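Local atomic coordinates of putative carboxymuconolactone decarboxylase (Burkholderia xenovorans, PDB entry 2QEU), a protein that is of uncertain function but belongs to the carboxymuconolactone decarboxylase family of the AhpD-like clan, and may have peroxiredoxin activity. Residues B[100-105]-B[124-129]; B[14-19]-B[46-51]. One frame throughout, in Å; residues are numbered along the deposited sequence.

Contact 1: residues B[100-105]-B[124-129]; sequences DELIEG and KAVTFA
Ala-125 O accepts the helical bond from Ala-129 N at 2.9 Å, and the methyl CD2 of Leu-102 rests against the same oxygen at 3.7 Å. That methyl reaches between one turn of 124-129 and the next, since it also meets Ala-129 CB. At 3.3 Å, Leu-102 CD2 and Ala-129 CB are closer than normal van der Waals packing allows, so this pair marks close apposition but its exact length is doubtful. The reach follows from the leucine torsions: CG lies opposite the backbone N (chi1 -179°), and chi2, 69° to CD1, leaves CD2 extended away from CA, toward the alanines. Ile-103 makes the second patch, meeting Val-126 at roughly a right angle. Its CG1 lies 3.9 Å from Val-126 CG1 and equally far from CG2, wedged against both branches of the valine, while the terminal CD1 touches CG1 alone.

The segments run antiparallel at 174°, with axes 10.1 Å apart, and belong to helices 99-113 and 122-137. Beyond them, Leu-102 continues onto Leu-70 and Val-73 of helix 65-79 and Thr-89 of helix 82-94. Tyr-38 of a third subunit packs on Ile-103 and Val-126, extending the apolar patch into the assembly, whereas Glu-104 turns to backbone nitrogens of Lys-62 and Leu-63 in a second subunit.

The junction is side-chain packing: the nearby carbonyl is already satisfied within its own helix, and cohesion between these helices rests on aliphatic shape, with the leucine methyl close against Ala-129 in the all-helical bundle.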
loop_
_atom_site.group_PDB
_atom_site.type_symbol
_atom_site.label_atom_id
_atom_site.label_comp_id
_atom_site.label_asym_id
_atom_site.label_seq_id
_atom_site.Cartn_x
_atom_site.Cartn_y
_atom_site.Cartn_z
ATOM N N ASP B 100 -24.042 -15.320 1.289
ATOM C CA ASP B 100 -23.090 -16.201 1.989
ATOM C C ASP B 100 -21.738 -16.294 1.308
ATOM O O ASP B 100 -20.722 -16.248 1.994
ATOM C CB ASP B 100 -23.663 -17.604 2.127
ATOM C CG ASP B 100 -24.801 -17.696 3.116
ATOM O OD1 ASP B 100 -24.952 -16.802 3.979
ATOM O OD2 ASP B 100 -25.569 -18.673 3.011
ATOM N N GLU B 101 -21.717 -16.479 -0.019
ATOM C CA GLU B 101 -20.462 -16.543 -0.775
ATOM C C GLU B 101 -19.699 -15.211 -0.711
ATOM O O GLU B 101 -18.487 -15.185 -0.643
ATOM C CB GLU B 101 -20.686 -16.888 -2.249
ATOM C CG GLU B 101 -21.160 -18.285 -2.510
ATOM C CD GLU B 101 -21.480 -18.520 -3.977
ATOM O OE1 GLU B 101 -22.237 -17.720 -4.586
ATOM O OE2 GLU B 101 -20.910 -19.473 -4.522
ATOM N N LEU B 102 -20.441 -14.113 -0.762
ATOM C CA LEU B 102 -19.853 -12.793 -0.686
ATOM C C LEU B 102 -19.059 -12.670 0.610
ATOM O O LEU B 102 -17.896 -12.253 0.626
ATOM C CB LEU B 102 -20.947 -11.724 -0.715
ATOM C CG LEU B 102 -20.479 -10.254 -0.654
ATOM C CD1 LEU B 102 -19.758 -9.874 -1.981
ATOM C CD2 LEU B 102 -21.652 -9.317 -0.336
ATOM N N ILE B 103 -19.707 -13.017 1.717
ATOM C CA ILE B 103 -19.111 -12.917 3.025
ATOM C C ILE B 103 -17.861 -13.831 3.072
ATOM O O ILE B 103 -16.818 -13.427 3.552
ATOM C CB ILE B 103 -20.124 -13.240 4.165
ATOM C CG1 ILE B 103 -21.264 -12.180 4.256
ATOM C CG2 ILE B 103 -19.417 -13.369 5.521
ATOM C CD1 ILE B 103 -22.436 -12.636 5.111
ATOM N N GLU B 104 -17.997 -15.073 2.608
ATOM C CA GLU B 104 -16.852 -15.998 2.650
ATOM C C GLU B 104 -15.633 -15.428 1.909
ATOM O O GLU B 104 -14.529 -15.580 2.381
ATOM C CB GLU B 104 -17.230 -17.391 2.122
ATOM C CG GLU B 104 -18.194 -18.137 3.054
ATOM C CD GLU B 104 -18.453 -19.606 2.631
ATOM O OE1 GLU B 104 -17.641 -20.124 1.842
ATOM O OE2 GLU B 104 -19.393 -20.259 3.150
ATOM N N GLY B 105 -15.870 -14.795 0.752
ATOM C CA GLY B 105 -14.803 -14.235 -0.044
ATOM C C GLY B 105 -14.135 -13.065 0.614
ATOM O O GLY B 105 -12.910 -12.952 0.646
ATOM N N LYS B 124 -18.831 -2.870 4.106
ATOM C CA LYS B 124 -19.892 -2.048 3.462
ATOM C C LYS B 124 -20.592 -2.845 2.329
ATOM O O LYS B 124 -21.820 -2.688 2.058
ATOM C CB LYS B 124 -19.256 -0.787 2.898
ATOM C CG LYS B 124 -18.559 0.133 3.891
ATOM C CD LYS B 124 -17.985 1.376 3.202
ATOM C CE LYS B 124 -17.613 2.425 4.247
ATOM N NZ LYS B 124 -16.878 3.539 3.658
ATOM N N ALA B 125 -19.835 -3.723 1.684
ATOM C CA ALA B 125 -20.378 -4.629 0.657
ATOM C C ALA B 125 -21.439 -5.545 1.255
ATOM O O ALA B 125 -22.438 -5.818 0.609
ATOM C CB ALA B 125 -19.213 -5.449 -0.022
ATOM N N VAL B 126 -21.205 -6.011 2.484
ATOM C CA VAL B 126 -22.101 -6.930 3.167
ATOM C C VAL B 126 -23.370 -6.198 3.603
ATOM O O VAL B 126 -24.494 -6.687 3.423
ATOM C CB VAL B 126 -21.394 -7.641 4.344
ATOM C CG1 VAL B 126 -22.410 -8.576 5.117
ATOM C CG2 VAL B 126 -20.186 -8.473 3.827
ATOM N N THR B 127 -23.188 -5.007 4.162
ATOM C CA THR B 127 -24.317 -4.147 4.537
ATOM C C THR B 127 -25.266 -3.922 3.330
ATOM O O THR B 127 -26.496 -4.104 3.418
ATOM C CB THR B 127 -23.853 -2.807 5.055
ATOM O OG1 THR B 127 -23.036 -3.019 6.205
ATOM C CG2 THR B 127 -25.066 -1.888 5.415
ATOM N N PHE B 128 -24.679 -3.529 2.208
ATOM C CA PHE B 128 -25.402 -3.418 0.951
ATOM C C PHE B 128 -26.055 -4.737 0.538
ATOM O O PHE B 128 -27.244 -4.733 0.160
ATOM C CB PHE B 128 -24.478 -2.893 -0.170
ATOM C CG PHE B 128 -25.092 -2.974 -1.553
ATOM C CD1 PHE B 128 -26.007 -2.035 -1.990
ATOM C CD2 PHE B 128 -24.760 -4.012 -2.403
ATOM C CE1 PHE B 128 -26.561 -2.123 -3.267
ATOM C CE2 PHE B 128 -25.293 -4.115 -3.642
ATOM C CZ PHE B 128 -26.217 -3.184 -4.079
ATOM N N ALA B 129 -25.298 -5.827 0.606
ATOM C CA ALA B 129 -25.720 -7.128 0.068
ATOM C C ALA B 129 -26.988 -7.633 0.763
ATOM O O ALA B 129 -27.891 -8.202 0.143
ATOM C CB ALA B 129 -24.621 -8.132 0.250
#

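Contact 2: residues B[14-19]-B[46-51]; sequences LKQHAA and YSRMRT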
loop_
_atom_site.group_PDB
_atom_site.type_symbol
_atom_site.label_atom_id
_atom_site.label_comp_id
_atom_site.label_asym_id
_atom_site.label_seq_id
_atom_site.Cartn_x
_atom_site.Cartn_y
_atom_site.Cartn_z
ATOM N N LEU B 14 -18.343 6.371 -25.963
ATOM C CA LEU B 14 -19.355 5.981 -24.976
ATOM C C LEU B 14 -20.391 5.043 -25.581
ATOM O O LEU B 14 -20.760 4.030 -24.973
ATOM C CB LEU B 14 -20.030 7.228 -24.384
ATOM C CG LEU B 14 -19.186 7.900 -23.289
ATOM C CD1 LEU B 14 -19.507 9.385 -23.221
ATOM C CD2 LEU B 14 -19.398 7.210 -21.945
ATOM N N LYS B 15 -20.852 5.386 -26.784
ATOM C CA LYS B 15 -21.801 4.539 -27.507
ATOM C C LYS B 15 -21.203 3.139 -27.728
ATOM O O LYS B 15 -21.896 2.125 -27.550
ATOM C CB LYS B 15 -22.239 5.192 -28.853
ATOM N N GLN B 16 -19.919 3.085 -28.089
ATOM C CA GLN B 16 -19.227 1.811 -28.314
ATOM C C GLN B 16 -19.284 0.834 -27.125
ATOM O O GLN B 16 -19.333 -0.393 -27.312
ATOM C CB GLN B 16 -17.754 2.049 -28.653
ATOM C CG GLN B 16 -17.399 1.938 -30.119
ATOM C CD GLN B 16 -15.888 1.909 -30.341
ATOM O OE1 GLN B 16 -15.104 1.514 -29.450
ATOM N NE2 GLN B 16 -15.471 2.318 -31.533
ATOM N N HIS B 17 -19.242 1.367 -25.907
ATOM C CA HIS B 17 -19.068 0.519 -24.737
ATOM C C HIS B 17 -20.277 0.514 -23.831
ATOM O O HIS B 17 -20.260 -0.141 -22.794
ATOM C CB HIS B 17 -17.841 0.992 -23.969
ATOM C CG HIS B 17 -16.572 0.856 -24.744
ATOM N ND1 HIS B 17 -16.049 -0.374 -25.098
ATOM C CD2 HIS B 17 -15.725 1.784 -25.253
ATOM C CE1 HIS B 17 -14.924 -0.197 -25.771
ATOM N NE2 HIS B 17 -14.699 1.102 -25.869
ATOM N N ALA B 18 -21.340 1.207 -24.228
ATOM C CA ALA B 18 -22.512 1.342 -23.364
ATOM C C ALA B 18 -23.159 -0.018 -23.026
ATOM O O ALA B 18 -23.560 -0.257 -21.870
ATOM C CB ALA B 18 -23.545 2.301 -23.985
ATOM N N ALA B 19 -23.242 -0.907 -24.018
ATOM C CA ALA B 19 -23.843 -2.243 -23.817
ATOM C C ALA B 19 -23.055 -3.082 -22.787
ATOM O O ALA B 19 -23.636 -3.810 -21.969
ATOM C CB ALA B 19 -23.950 -2.977 -25.143
ATOM N N TYR B 46 -9.131 1.172 -22.153
ATOM C CA TYR B 46 -9.521 0.596 -20.860
ATOM C C TYR B 46 -10.817 -0.186 -20.969
ATOM O O TYR B 46 -10.909 -1.283 -20.433
ATOM C CB TYR B 46 -9.661 1.676 -19.795
ATOM C CG TYR B 46 -10.078 1.108 -18.479
ATOM C CD1 TYR B 46 -9.146 0.462 -17.667
ATOM C CD2 TYR B 46 -11.408 1.145 -18.069
ATOM C CE1 TYR B 46 -9.518 -0.090 -16.478
ATOM C CE2 TYR B 46 -11.787 0.597 -16.850
ATOM C CZ TYR B 46 -10.835 -0.027 -16.071
ATOM O OH TYR B 46 -11.179 -0.567 -14.863
ATOM N N SER B 47 -11.801 0.334 -21.702
ATOM C CA SER B 47 -13.095 -0.372 -21.818
ATOM C C SER B 47 -12.945 -1.664 -22.627
ATOM O O SER B 47 -13.569 -2.684 -22.303
ATOM C CB SER B 47 -14.185 0.542 -22.361
ATOM O OG SER B 47 -14.345 1.650 -21.478
ATOM N N ARG B 48 -12.062 -1.640 -23.619
ATOM C CA ARG B 48 -11.792 -2.843 -24.382
ATOM C C ARG B 48 -11.150 -3.900 -23.484
ATOM O O ARG B 48 -11.501 -5.084 -23.608
ATOM C CB ARG B 48 -10.835 -2.589 -25.534
ATOM C CG ARG B 48 -11.366 -1.812 -26.710
ATOM C CD ARG B 48 -10.194 -1.362 -27.540
ATOM N NE ARG B 48 -10.671 -0.513 -28.600
ATOM C CZ ARG B 48 -10.987 -0.954 -29.813
ATOM N NH1 ARG B 48 -10.833 -2.244 -30.146
ATOM N NH2 ARG B 48 -11.437 -0.087 -30.705
HETATM N N MSE B 49 -10.208 -3.477 -22.634
HETATM C CA MSE B 49 -9.530 -4.378 -21.720
HETATM C C MSE B 49 -10.542 -4.970 -20.757
HETATM O O MSE B 49 -10.583 -6.186 -20.535
HETATM C CB MSE B 49 -8.421 -3.656 -20.947
HETATM C CG MSE B 49 -7.472 -4.596 -20.202
HETATM SE SE MSE B 49 -6.045 -3.614 -19.332
HETATM C CE MSE B 49 -7.147 -2.790 -18.000
ATOM N N ARG B 50 -11.389 -4.108 -20.206
ATOM C CA ARG B 50 -12.419 -4.522 -19.236
ATOM C C ARG B 50 -13.385 -5.534 -19.837
ATOM O O ARG B 50 -13.805 -6.484 -19.191
ATOM C CB ARG B 50 -13.236 -3.293 -18.828
ATOM C CG ARG B 50 -13.922 -3.435 -17.529
ATOM C CD ARG B 50 -14.771 -2.235 -17.259
ATOM N NE ARG B 50 -15.222 -2.290 -15.882
ATOM C CZ ARG B 50 -16.299 -2.952 -15.476
ATOM N NH1 ARG B 50 -17.102 -3.571 -16.339
ATOM N NH2 ARG B 50 -16.581 -2.974 -14.190
ATOM N N THR B 51 -13.740 -5.288 -21.088
ATOM C CA THR B 51 -14.693 -6.120 -21.804
ATOM C C THR B 51 -14.198 -7.544 -21.960
ATOM O O THR B 51 -14.978 -8.488 -21.738
ATOM C CB THR B 51 -15.043 -5.493 -23.167
ATOM O OG1 THR B 51 -15.574 -4.186 -22.918
ATOM C CG2 THR B 51 -16.030 -6.338 -23.902
HETATM O O HOH W 1 -16.901 -2.797 -24.958
#
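The imidazole of His-17 lies flat over Ser-47 CB, which stands 3.3 Å from the ring centroid and 6° off the ring normal, a centred CH-pi contact. With its CG anti to the carbonyl carbon, the histidine carries the ring toward Ser-47. On the opposite face Gln-16 CB sits offset toward the rim, and Arg-48 CG flanks the ring, 4.0 Å from His-17 CE1.

At the edge, in the ring plane, a water lies 2.6 Å from His-17 ND1 and donates to Thr-51 OG1 at 2.8 Å, bridging the helices. Thr-51 OG1 gives its proton to Ser-47 O at 2.6 Å, tilted 35° from the carbonyl plane. That oxygen also accepts from Thr-51 N, arriving from the other face, so two donors of one residue grip it. His-17 NE2 bonds to Asp-44 OD1, and Ser-47 OG is held by Tyr-21 OH and Phe-43 O; these bonds, from beyond the segments, probably help to orient ring and serine.

The segments run nearly parallel, crossing at 17° with axes 10.5 Å apart, and join N-terminal helix 10-25 to helix 40-53 of this all-helical protein, 46-51 lying in the carboxymuconolactone decarboxylase family region. Arg-50 joins the same helices through a salt bridge to Asp-24.

A buried histidine with a serine methylene over its face and partners at both nitrogens implies ring rotation set by directional bonds as well as packing.

How the contacts relate
The contacts use four different helices and share none: contact 1 joins helices 99-113 and 122-137, contact 2 joins 10-25 and 40-53. They lie on opposite sides of the chain's centre, 27 Å apart between centres and about 14 Å between nearest atoms. Their distances from that centre are similar, yet contact 1 is the more buried, with four of its five touching residues buried against two of five in contact 2. The chemistry follows this difference: aliphatic side chains make the contact across 100-105 and 124-129, apart from one methyl resting on a backbone carbonyl, whereas 14-19 and 46-51 combine an aromatic face with a bridging water. Residues of the second subunit reach both.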